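Long-range contacts in secreted protein (Streptomyces lividans TK24, PDB 5LXZ), which probably acts as a copper metalloradical oxidase of the AA5 family, related to galactose oxidase, and holds two copper sites in this form: residues Q517-G522 and E599-P604; V538-P543 and G582-F587; R555-D560 and K576-S581; G525-R530 and L568-P573. The protein carries 1 engineered substitution. All coordinates share one frame; numbering follows the deposited sequence.

Contact 1. Residues Q517-G522 and E599-P604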
# COMPACT_ATOMS: atom_id res chain seq x y z
N GLN A 517 -21.00 -19.19 -6.05
CA GLN A 517 -22.31 -18.75 -6.51
C GLN A 517 -22.13 -17.34 -6.98
O GLN A 517 -21.26 -16.62 -6.47
CB GLN A 517 -23.32 -18.77 -5.34
CG GLN A 517 -24.23 -19.96 -5.33
CD GLN A 517 -25.29 -19.84 -4.26
OE1 GLN A 517 -26.13 -18.91 -4.29
NE2 GLN A 517 -25.28 -20.75 -3.31
N THR A 518 -22.93 -16.94 -7.93
CA THR A 518 -23.13 -15.53 -8.24
C THR A 518 -24.36 -15.02 -7.51
O THR A 518 -25.44 -15.64 -7.58
CB THR A 518 -23.30 -15.34 -9.74
OG1 THR A 518 -22.10 -15.80 -10.37
CG2 THR A 518 -23.53 -13.90 -10.11
N ILE A 519 -24.22 -13.95 -6.74
CA ILE A 519 -25.37 -13.31 -6.10
C ILE A 519 -25.26 -11.82 -6.35
O ILE A 519 -24.25 -11.20 -5.99
CB ILE A 519 -25.46 -13.57 -4.58
CG1 ILE A 519 -25.35 -15.09 -4.27
CG2 ILE A 519 -26.76 -12.98 -4.00
CD1 ILE A 519 -25.21 -15.39 -2.79
N ALA A 520 -26.29 -11.27 -6.94
CA ALA A 520 -26.34 -9.84 -7.26
C ALA A 520 -26.68 -9.03 -6.04
O ALA A 520 -27.32 -9.50 -5.11
CB ALA A 520 -27.37 -9.56 -8.29
N ARG A 521 -26.21 -7.79 -6.04
CA ARG A 521 -26.64 -6.82 -5.06
C ARG A 521 -28.16 -6.79 -5.02
O ARG A 521 -28.81 -6.76 -6.04
CB ARG A 521 -26.13 -5.45 -5.41
CG ARG A 521 -24.64 -5.23 -5.13
CD ARG A 521 -24.22 -3.81 -5.42
NE ARG A 521 -24.35 -3.51 -6.82
CZ ARG A 521 -23.48 -3.81 -7.78
NH1 ARG A 521 -22.24 -4.18 -7.50
NH2 ARG A 521 -23.83 -3.63 -9.04
N GLY A 522 -28.67 -6.82 -3.81
CA GLY A 522 -30.11 -6.85 -3.56
C GLY A 522 -30.76 -8.19 -3.79
O GLY A 522 -31.96 -8.31 -3.60
N GLU A 599 -16.94 -19.65 1.47
CA GLU A 599 -17.37 -19.96 0.12
C GLU A 599 -17.19 -18.73 -0.71
O GLU A 599 -17.44 -17.62 -0.24
CB GLU A 599 -18.85 -20.36 0.10
CG GLU A 599 -19.14 -21.62 0.88
CD GLU A 599 -18.52 -22.83 0.24
OE1 GLU A 599 -19.02 -23.22 -0.83
OE2 GLU A 599 -17.52 -23.37 0.76
N TRP A 600 -16.82 -18.91 -1.97
CA TRP A 600 -16.67 -17.79 -2.90
C TRP A 600 -17.98 -17.33 -3.52
O TRP A 600 -18.78 -18.16 -4.00
CB TRP A 600 -15.64 -18.11 -3.96
CG TRP A 600 -14.23 -18.10 -3.46
CD1 TRP A 600 -13.52 -19.16 -2.99
CD2 TRP A 600 -13.42 -16.96 -3.25
NE1 TRP A 600 -12.29 -18.77 -2.57
CE2 TRP A 600 -12.20 -17.41 -2.70
CE3 TRP A 600 -13.56 -15.60 -3.52
CZ2 TRP A 600 -11.14 -16.57 -2.44
CZ3 TRP A 600 -12.51 -14.75 -3.22
CH2 TRP A 600 -11.32 -15.24 -2.67
N VAL A 601 -18.19 -16.02 -3.57
CA VAL A 601 -19.39 -15.41 -4.10
C VAL A 601 -18.96 -14.32 -5.07
O VAL A 601 -18.12 -13.46 -4.73
CB VAL A 601 -20.26 -14.81 -3.00
CG1 VAL A 601 -21.43 -13.99 -3.57
CG2 VAL A 601 -20.79 -15.93 -2.15
N ARG A 602 -19.48 -14.37 -6.29
CA ARG A 602 -19.27 -13.32 -7.25
C ARG A 602 -20.45 -12.39 -7.24
O ARG A 602 -21.59 -12.80 -7.40
CB ARG A 602 -19.08 -13.89 -8.65
CG ARG A 602 -18.68 -12.82 -9.66
CD ARG A 602 -18.49 -13.37 -11.04
NE ARG A 602 -19.72 -13.75 -11.71
CZ ARG A 602 -20.48 -12.94 -12.45
NH1 ARG A 602 -20.20 -11.66 -12.57
NH2 ARG A 602 -21.56 -13.43 -13.05
N VAL A 603 -20.17 -11.11 -7.12
CA VAL A 603 -21.18 -10.05 -7.24
C VAL A 603 -20.99 -9.37 -8.57
O VAL A 603 -19.96 -8.77 -8.84
CB VAL A 603 -21.06 -9.06 -6.08
CG1 VAL A 603 -22.05 -7.93 -6.22
CG2 VAL A 603 -21.21 -9.74 -4.73
N PRO A 604 -21.98 -9.43 -9.45
CA PRO A 604 -21.85 -8.77 -10.77
C PRO A 604 -21.71 -7.27 -10.71
O PRO A 604 -22.06 -6.64 -9.71
CB PRO A 604 -23.17 -9.09 -11.46
CG PRO A 604 -23.69 -10.27 -10.78
CD PRO A 604 -23.21 -10.23 -9.36
OXT PRO A 604 -21.17 -6.64 -11.68
O HOH W 1 -22.08 -16.42 -13.30
O HOH W 2 -24.66 -6.99 -8.43
O HOH W 3 -22.19 -3.73 -11.44
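The methyl CG2 of Thr-518 lies over one face of the Arg-602 guanidinium, 3.6 Å from NH2, and water 1 sits in the plane at its edge. A second guanidinium, that of Arg-521, has water 2 over the centre of one face and water 3 in plane at its edge. The contact forms one edge of the galactose oxidase-like early-set (E-set) domain, where the short strand 517-518 runs parallel to the last strand, 599-603. The backbone of Arg-602 is held twice: its N donates to Gln-517 O (2.9 Å) and its O accepts from Ile-519 N (2.9 Å). Beta-branched Thr-518 suits the exposed side of this strand, where its side chain runs alongside that of Arg-602. A bend at chi3 (72°) turns the arginine head over the threonine, and water 1 joins OG1 to NH2. With an alanine in place of Arg-602, water 1 would probably lose its guanidinium partner and the Thr-518 methyl the flat surface it rests on. Inward, apolar Ile-519 meets Val-601, CD1 to CG1 4.1 Å, beside Phe-527 of strand 524-528. Arg-521 suits the chain end, where a cation faces the terminal carboxylate; Val-579 O and Ser-581 OG fix its NH1. Water 3 links its NH2 to Pro-604 OXT, and water 2 donates to Pro-604 O (2.9 Å) while accepting from Arg-521 N (3.0 Å).

Contact 2. Residues V538-P543 and G582-F587. With EDO (1,2-ethanediol), chain K.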
# COMPACT_ATOMS: atom_id res chain seq x y z
N VAL A 538 -23.10 -13.16 9.01
CA VAL A 538 -22.64 -13.54 7.69
C VAL A 538 -21.87 -12.32 7.17
O VAL A 538 -22.38 -11.19 7.21
CB VAL A 538 -23.82 -13.89 6.76
CG1 VAL A 538 -23.36 -14.24 5.35
CG2 VAL A 538 -24.60 -15.06 7.36
N ARG A 539 -20.68 -12.57 6.65
CA ARG A 539 -19.82 -11.51 6.15
C ARG A 539 -19.32 -11.85 4.75
O ARG A 539 -18.86 -12.97 4.50
CB ARG A 539 -18.63 -11.33 7.09
CG ARG A 539 -18.96 -10.86 8.48
CD ARG A 539 -19.50 -9.44 8.45
NE ARG A 539 -19.88 -8.94 9.78
CZ ARG A 539 -21.12 -8.97 10.27
NH1 ARG A 539 -22.13 -9.52 9.62
NH2 ARG A 539 -21.34 -8.47 11.49
N LEU A 540 -19.41 -10.86 3.87
CA LEU A 540 -18.83 -10.92 2.56
C LEU A 540 -17.55 -10.11 2.58
O LEU A 540 -17.60 -8.92 2.83
CB LEU A 540 -19.83 -10.34 1.60
CG LEU A 540 -19.95 -10.84 0.24
CD1 LEU A 540 -20.13 -12.35 0.13
CD2 LEU A 540 -21.05 -10.07 -0.51
N ILE A 541 -16.41 -10.77 2.45
CA ILE A 541 -15.11 -10.11 2.65
C ILE A 541 -14.36 -10.10 1.35
O ILE A 541 -14.09 -11.16 0.75
CB ILE A 541 -14.29 -10.79 3.75
CG1 ILE A 541 -15.16 -10.92 5.00
CG2 ILE A 541 -13.02 -9.99 3.97
CD1 ILE A 541 -14.43 -11.36 6.23
N ARG A 542 -14.00 -8.91 0.90
CA ARG A 542 -13.28 -8.78 -0.34
C ARG A 542 -11.84 -9.22 -0.09
O ARG A 542 -11.25 -8.82 0.89
CB ARG A 542 -13.36 -7.35 -0.84
CG ARG A 542 -12.97 -7.20 -2.30
CD ARG A 542 -13.29 -5.81 -2.84
NE ARG A 542 -12.98 -5.66 -4.28
CZ ARG A 542 -13.79 -5.98 -5.29
NH1 ARG A 542 -15.03 -6.46 -5.12
NH2 ARG A 542 -13.40 -5.71 -6.51
N PRO A 543 -11.24 -10.04 -0.96
CA PRO A 543 -9.87 -10.49 -0.76
C PRO A 543 -8.90 -9.34 -0.77
O PRO A 543 -9.10 -8.36 -1.48
CB PRO A 543 -9.60 -11.41 -1.96
CG PRO A 543 -10.73 -11.27 -2.82
CD PRO A 543 -11.87 -10.69 -2.10
N GLY A 582 -17.27 -7.91 -8.11
CA GLY A 582 -16.11 -8.74 -7.95
C GLY A 582 -16.39 -9.92 -7.07
O GLY A 582 -17.54 -10.21 -6.74
N TRP A 583 -15.33 -10.62 -6.73
CA TRP A 583 -15.42 -11.84 -5.97
C TRP A 583 -15.13 -11.57 -4.51
O TRP A 583 -14.25 -10.78 -4.17
CB TRP A 583 -14.42 -12.84 -6.50
CG TRP A 583 -14.80 -13.46 -7.79
CD1 TRP A 583 -14.64 -12.91 -9.05
CD2 TRP A 583 -15.44 -14.71 -7.98
NE1 TRP A 583 -15.07 -13.80 -9.99
CE2 TRP A 583 -15.58 -14.90 -9.37
CE3 TRP A 583 -15.85 -15.71 -7.11
CZ2 TRP A 583 -16.12 -16.06 -9.90
CZ3 TRP A 583 -16.42 -16.83 -7.63
CH2 TRP A 583 -16.54 -17.01 -9.01
N TYR A 584 -15.82 -12.30 -3.64
CA TYR A 584 -15.77 -12.17 -2.22
C TYR A 584 -15.71 -13.54 -1.58
O TYR A 584 -16.29 -14.50 -2.08
CB TYR A 584 -17.02 -11.51 -1.69
CG TYR A 584 -17.18 -10.04 -2.03
CD1 TYR A 584 -17.66 -9.65 -3.27
CD2 TYR A 584 -16.84 -9.05 -1.12
CE1 TYR A 584 -17.79 -8.32 -3.60
CE2 TYR A 584 -16.98 -7.71 -1.43
CZ TYR A 584 -17.43 -7.34 -2.67
OH TYR A 584 -17.59 -6.00 -2.96
N MET A 585 -15.06 -13.59 -0.42
CA MET A 585 -15.21 -14.70 0.53
C MET A 585 -16.44 -14.52 1.36
O MET A 585 -16.61 -13.47 1.98
CB MET A 585 -14.02 -14.78 1.44
CG MET A 585 -12.74 -15.26 0.78
SD MET A 585 -11.33 -15.26 1.90
CE MET A 585 -10.98 -13.51 2.08
N MET A 586 -17.32 -15.52 1.44
CA MET A 586 -18.43 -15.46 2.35
C MET A 586 -18.16 -16.37 3.53
O MET A 586 -18.00 -17.59 3.36
CB MET A 586 -19.76 -15.82 1.70
CG MET A 586 -20.93 -15.41 2.59
SD MET A 586 -22.50 -15.99 1.96
CE MET A 586 -22.46 -17.72 2.43
N PHE A 587 -18.15 -15.79 4.71
CA PHE A 587 -17.95 -16.51 5.97
C PHE A 587 -19.23 -16.43 6.79
O PHE A 587 -19.89 -15.37 6.86
CB PHE A 587 -16.85 -15.86 6.82
CG PHE A 587 -15.46 -16.04 6.30
CD1 PHE A 587 -14.67 -17.11 6.67
CD2 PHE A 587 -14.88 -15.04 5.48
CE1 PHE A 587 -13.35 -17.22 6.23
CE2 PHE A 587 -13.58 -15.16 5.06
CZ PHE A 587 -12.80 -16.20 5.46
C1 EDO K . -25.51 -8.69 10.52
O1 EDO K . -24.37 -8.64 11.37
C2 EDO K . -25.90 -10.12 10.09
O2 EDO K . -24.89 -10.80 9.30
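Strands 535-541 and 582-590 pair antiparallel in the middle of the E-set sheet, with Leu-540 facing Met-586 in a non-hydrogen-bonded pair between the hydrogen-bonded pairs Arg-539/Phe-587 and Ile-541/Met-585. The shortest of their four bonds runs from Ile-541 N to Met-585 O (2.7 Å) and is nearly straight at 172°. Tyr-584 carries the side-chain contact. Leu-540 CD2 stands 4.2 Å above one ring face, offset toward the rim, and Leu-540 CG meets Tyr-584 CB at 3.6 Å, so a branched leucine fills the angle between ring and strand. Arg-542 stretches out from CG to NE, its CB packing on Tyr-584 CE2 (3.7 Å), and turns its guanidinium 68° from the ring plane; NH2 binds Ser-581 O. The ring's hydroxyl is bonded to Gln-580 O. A leucine in place of Tyr-584 would probably leave Gln-580 O without that partner and open a gap beside Leu-540 and Arg-542. Glycine suits position Gly-582 because its backbone angles would press a CB against the preceding carbonyl O, and a CB would also come 2.7 Å from Arg-542 NH1. A bend at chi2 carries the Arg-539 head away from the partner strand, where NE forms a salt bridge with Asp-416, and its NH1 and NH2 both donate to O1 of a 1,2-ethanediol, probably from the crystallisation liquor. On the face bearing Ile-541, Met-585 and Phe-587, all three apolar chains touch Leu-466 of strand 462-466, while beyond Pro-543 the chain enters strand 545-547, directly before the copper ligand His-548.

Contact 3. Residues R555-D560 and K576-S581. With EDO (1,2-ethanediol), chain K.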
# COMPACT_ATOMS: atom_id res chain seq x y z
N ARG A 555 -12.49 -5.31 2.66
CA ARG A 555 -13.64 -4.71 3.33
C ARG A 555 -14.53 -5.89 3.66
O ARG A 555 -14.52 -6.90 2.92
CB ARG A 555 -14.39 -3.69 2.45
CG ARG A 555 -14.72 -4.16 1.03
CD ARG A 555 -15.55 -3.15 0.26
NE ARG A 555 -14.84 -1.85 0.15
CZ ARG A 555 -15.43 -0.68 -0.04
NH1 ARG A 555 -16.74 -0.61 -0.15
NH2 ARG A 555 -14.71 0.43 -0.12
N SER A 556 -15.26 -5.77 4.75
CA SER A 556 -16.16 -6.84 5.17
C SER A 556 -17.56 -6.29 5.29
O SER A 556 -17.80 -5.36 6.04
CB SER A 556 -15.70 -7.34 6.50
OG SER A 556 -16.62 -8.33 6.97
N ILE A 557 -18.48 -6.85 4.54
CA ILE A 557 -19.83 -6.35 4.38
C ILE A 557 -20.78 -7.28 5.11
O ILE A 557 -20.76 -8.49 4.89
CB ILE A 557 -20.18 -6.28 2.90
CG1 ILE A 557 -19.21 -5.30 2.21
CG2 ILE A 557 -21.64 -5.86 2.70
CD1 ILE A 557 -19.00 -5.62 0.76
N ALA A 558 -21.60 -6.74 6.01
CA ALA A 558 -22.61 -7.61 6.66
C ALA A 558 -23.73 -8.01 5.74
O ALA A 558 -24.24 -7.16 5.02
CB ALA A 558 -23.19 -6.86 7.84
N LEU A 559 -24.15 -9.27 5.79
CA LEU A 559 -25.30 -9.74 5.02
C LEU A 559 -26.44 -10.13 5.95
O LEU A 559 -26.23 -10.81 6.93
CB LEU A 559 -24.98 -10.95 4.19
CG LEU A 559 -23.79 -10.97 3.25
CD1 LEU A 559 -23.87 -12.06 2.19
CD2 LEU A 559 -23.54 -9.65 2.60
N ASP A 560 -27.64 -9.73 5.57
CA ASP A 560 -28.83 -10.24 6.24
C ASP A 560 -28.97 -11.71 5.85
O ASP A 560 -28.56 -12.14 4.79
CB ASP A 560 -30.07 -9.46 5.79
CG ASP A 560 -30.13 -8.07 6.38
OD1 ASP A 560 -29.45 -7.78 7.37
OD2 ASP A 560 -30.91 -7.26 5.84
N LYS A 576 -23.52 -0.35 -5.29
CA LYS A 576 -22.23 -0.65 -5.89
C LYS A 576 -21.06 0.10 -5.24
O LYS A 576 -19.93 -0.30 -5.38
CB LYS A 576 -22.33 -0.32 -7.39
CG LYS A 576 -21.17 -0.74 -8.26
CD LYS A 576 -21.51 -0.50 -9.76
CE LYS A 576 -20.30 -0.60 -10.64
NZ LYS A 576 -19.80 -1.98 -10.75
N ASN A 577 -21.36 1.18 -4.54
CA ASN A 577 -20.30 1.86 -3.80
C ASN A 577 -19.92 1.11 -2.54
O ASN A 577 -18.86 1.39 -1.99
CB ASN A 577 -20.68 3.28 -3.44
CG ASN A 577 -20.90 4.18 -4.64
OD1 ASN A 577 -20.37 3.92 -5.71
ND2 ASN A 577 -21.69 5.23 -4.47
N LEU A 578 -20.79 0.27 -2.01
CA LEU A 578 -20.55 -0.54 -0.86
C LEU A 578 -20.05 -1.92 -1.29
O LEU A 578 -18.99 -2.38 -0.86
CB LEU A 578 -21.85 -0.67 -0.05
CG LEU A 578 -21.81 -1.63 1.15
CD1 LEU A 578 -20.76 -1.20 2.19
CD2 LEU A 578 -23.20 -1.81 1.73
N VAL A 579 -20.87 -2.63 -2.05
CA VAL A 579 -20.57 -3.96 -2.52
C VAL A 579 -20.04 -3.80 -3.94
O VAL A 579 -20.78 -3.88 -4.90
CB VAL A 579 -21.79 -4.89 -2.50
CG1 VAL A 579 -21.33 -6.29 -2.77
CG2 VAL A 579 -22.52 -4.81 -1.16
N GLN A 580 -18.75 -3.49 -4.05
CA GLN A 580 -18.11 -3.35 -5.37
C GLN A 580 -18.28 -4.69 -6.12
O GLN A 580 -18.18 -5.76 -5.50
CB GLN A 580 -16.62 -2.99 -5.17
CG GLN A 580 -16.46 -1.63 -4.47
CD GLN A 580 -15.06 -1.39 -3.90
OE1 GLN A 580 -14.47 -2.27 -3.27
NE2 GLN A 580 -14.52 -0.21 -4.15
N SER A 581 -18.46 -4.62 -7.43
CA SER A 581 -18.53 -5.86 -8.19
C SER A 581 -17.19 -6.60 -8.13
O SER A 581 -16.10 -6.00 -8.06
CB SER A 581 -18.83 -5.52 -9.61
OG SER A 581 -20.07 -4.87 -9.70
C1 EDO K . -25.51 -8.69 10.52
O1 EDO K . -24.37 -8.64 11.37
C2 EDO K . -25.90 -10.12 10.09
O2 EDO K . -24.89 -10.80 9.30
O HOH W 4 -18.10 2.08 0.56
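Arg-555, Ile-557 and Leu-578 join segment 555-560 of the E-set domain to the loop that precedes strand 582-590. Arg-555 reaches the backbone carbonyls of the 576-581 loop: its NH1 donates to Leu-578 O (2.9 Å, 143°), which lies close to the guanidinium plane, and more weakly to Asn-577 O (3.4 Å). Water 4 bridges the same NH1 and Asn-577 O. The CG of Arg-555 takes the crowded position between N and the carbonyl carbon (chi1 49°), and a further bend at chi3 brings the head to the loop. There the amide of Gln-580 stacks on one guanidinium face, the two planes 24° apart, with OE1 3.5 Å above. An arginine suits this place because its several N-H groups can serve several backbone carbonyls at once; NH2 donates to Leu-303 O. Ile-557 supplies the apolar half. Its long branch ends with CD1 3.6 Å from Leu-578 O and 4.1 Å from Val-579 CG2, and its CG1 lies 4.4 Å from Leu-578 CD1. Strand 556-564 is hydrogen-bonded to strand 535-541 alongside, Tyr-584 of strand 582-590 touches both Ile-557 and Val-579, and Leu-303 of strand 301-303 packs on Asn-577 and Gln-580.

Contact 4. Residues G525-R530 and L568-P573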
# COMPACT_ATOMS: atom_id res chain seq x y z
N GLY A 525 -29.07 -15.73 -2.12
CA GLY A 525 -28.59 -17.07 -2.46
C GLY A 525 -28.69 -17.95 -1.24
O GLY A 525 -28.72 -17.48 -0.11
N THR A 526 -28.87 -19.25 -1.50
CA THR A 526 -29.09 -20.23 -0.45
C THR A 526 -27.91 -21.20 -0.45
O THR A 526 -27.44 -21.65 -1.48
CB THR A 526 -30.44 -20.94 -0.65
OG1 THR A 526 -31.49 -19.97 -0.58
CG2 THR A 526 -30.72 -21.97 0.44
N PHE A 527 -27.45 -21.48 0.75
CA PHE A 527 -26.32 -22.33 1.04
C PHE A 527 -26.78 -23.42 1.99
O PHE A 527 -27.81 -23.29 2.64
CB PHE A 527 -25.21 -21.50 1.71
CG PHE A 527 -24.62 -20.47 0.81
CD1 PHE A 527 -25.28 -19.27 0.59
CD2 PHE A 527 -23.41 -20.72 0.14
CE1 PHE A 527 -24.73 -18.30 -0.26
CE2 PHE A 527 -22.87 -19.77 -0.71
CZ PHE A 527 -23.54 -18.56 -0.90
N THR A 528 -26.00 -24.48 2.08
CA THR A 528 -26.24 -25.54 3.06
C THR A 528 -25.31 -25.40 4.24
O THR A 528 -24.08 -25.32 4.09
CB THR A 528 -26.06 -26.91 2.40
OG1 THR A 528 -26.98 -27.01 1.31
CG2 THR A 528 -26.32 -28.07 3.38
N SER A 529 -25.90 -25.41 5.43
CA SER A 529 -25.13 -25.54 6.64
C SER A 529 -25.93 -26.37 7.63
O SER A 529 -27.01 -25.95 8.02
CB SER A 529 -24.85 -24.18 7.28
OG SER A 529 -24.15 -24.35 8.49
N ARG A 530 -25.41 -27.53 8.00
CA ARG A 530 -26.02 -28.29 9.11
C ARG A 530 -26.10 -27.44 10.39
O ARG A 530 -27.05 -27.57 11.17
CB ARG A 530 -25.24 -29.58 9.35
CG ARG A 530 -25.39 -30.57 8.21
CD ARG A 530 -24.60 -31.85 8.47
NE ARG A 530 -23.15 -31.60 8.50
CZ ARG A 530 -22.34 -31.54 7.44
NH1 ARG A 530 -22.80 -31.71 6.20
NH2 ARG A 530 -21.04 -31.30 7.62
N LEU A 568 -29.34 -21.92 4.65
CA LEU A 568 -29.04 -20.56 5.03
C LEU A 568 -29.21 -19.69 3.79
O LEU A 568 -28.52 -19.88 2.80
CB LEU A 568 -27.60 -20.51 5.51
CG LEU A 568 -27.25 -19.16 6.09
CD1 LEU A 568 -27.83 -18.96 7.49
CD2 LEU A 568 -25.74 -19.00 6.16
N THR A 569 -30.16 -18.76 3.85
CA THR A 569 -30.40 -17.82 2.73
C THR A 569 -29.80 -16.49 3.13
O THR A 569 -30.13 -15.95 4.15
CB THR A 569 -31.87 -17.68 2.45
OG1 THR A 569 -32.31 -18.98 2.04
CG2 THR A 569 -32.14 -16.70 1.34
N VAL A 570 -28.96 -15.95 2.26
CA VAL A 570 -28.30 -14.66 2.54
C VAL A 570 -28.73 -13.66 1.49
O VAL A 570 -29.04 -14.04 0.37
CB VAL A 570 -26.76 -14.82 2.54
CG1 VAL A 570 -26.34 -15.91 3.50
CG2 VAL A 570 -26.21 -15.12 1.16
N THR A 571 -28.70 -12.38 1.85
CA THR A 571 -29.07 -11.33 0.90
C THR A 571 -27.94 -10.31 0.86
O THR A 571 -27.50 -9.83 1.88
CB THR A 571 -30.41 -10.66 1.31
OG1 THR A 571 -31.43 -11.69 1.38
CG2 THR A 571 -30.86 -9.63 0.31
N VAL A 572 -27.49 -10.01 -0.34
CA VAL A 572 -26.41 -9.06 -0.54
C VAL A 572 -26.99 -7.66 -0.46
O VAL A 572 -27.99 -7.36 -1.11
CB VAL A 572 -25.73 -9.30 -1.90
CG1 VAL A 572 -24.63 -8.28 -2.15
CG2 VAL A 572 -25.11 -10.69 -1.95
N PRO A 573 -26.33 -6.75 0.27
CA PRO A 573 -26.82 -5.39 0.33
C PRO A 573 -26.83 -4.69 -1.02
O PRO A 573 -26.10 -5.05 -1.93
CB PRO A 573 -25.78 -4.69 1.20
CG PRO A 573 -25.24 -5.72 2.05
CD PRO A 573 -25.29 -7.00 1.27
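Gly-525 O is approached by two neighbours from the facing strand: Val-570 N gives it a nearly straight hydrogen bond (2.8 Å, 169°), and Thr-569 CA adds a C-H contact at 3.3 Å. This is the antiparallel pairing of strands 524-528 and 567-571 at one edge of the E-set beta fold. The bond from Phe-527 N to Leu-568 O is equally short, 2.8 Å, and Leu-568 N returns one to Phe-527 O. Between these hydrogen-bonded pairs, Thr-526 and Thr-569 form a non-hydrogen-bonded pair, joined through their hydroxyls, OG1 to OG1 at 2.9 Å. Each threonine has its OG1 anti to its own carbonyl carbon (chi1 -61° and -63°), which brings the two oxygens together across the strands. Threonine suits this outer face: its beta branch favours extended chain, and its hydroxyl can bond on the more solvent-facing side. The other face is apolar and carries Phe-527, Leu-568 and Val-570, while Gly-525 adds no side chain there. This face turns inward, and there Leu-512, Ile-519, Val-601 and Met-586 pack on the Phe-527 ring, a large flat group well suited to touching so many apolar side chains at once. Leu-568 O lies in the ring plane at its edge, and the Val-570 methyl CG2 comes within 3.8 Å of Phe-527 CE1.

How the contacts relate
Following the chain from its N terminus, strand 517-518 is the first of the E-set sheet, and contact 1 closes the widest loop only when the last residues return to it. The other three contacts nest inside that loop. Contact 4 closes 525-530 on 568-573, and contact 2 closes 538-543 on 582-587; their segments alternate along the chain, so these loops cross. Contact 3 lies nested within contact 2 and also crosses contact 4. Backbone bonds pass from contact 1 to contact 2 between strands 599-603 and 582-590, and on to contacts 3 and 4 through strand 556-564. Phe-527 and Met-586 pack the edge against the centre, while Arg-521 joins contact 1 to the 576-581 loop.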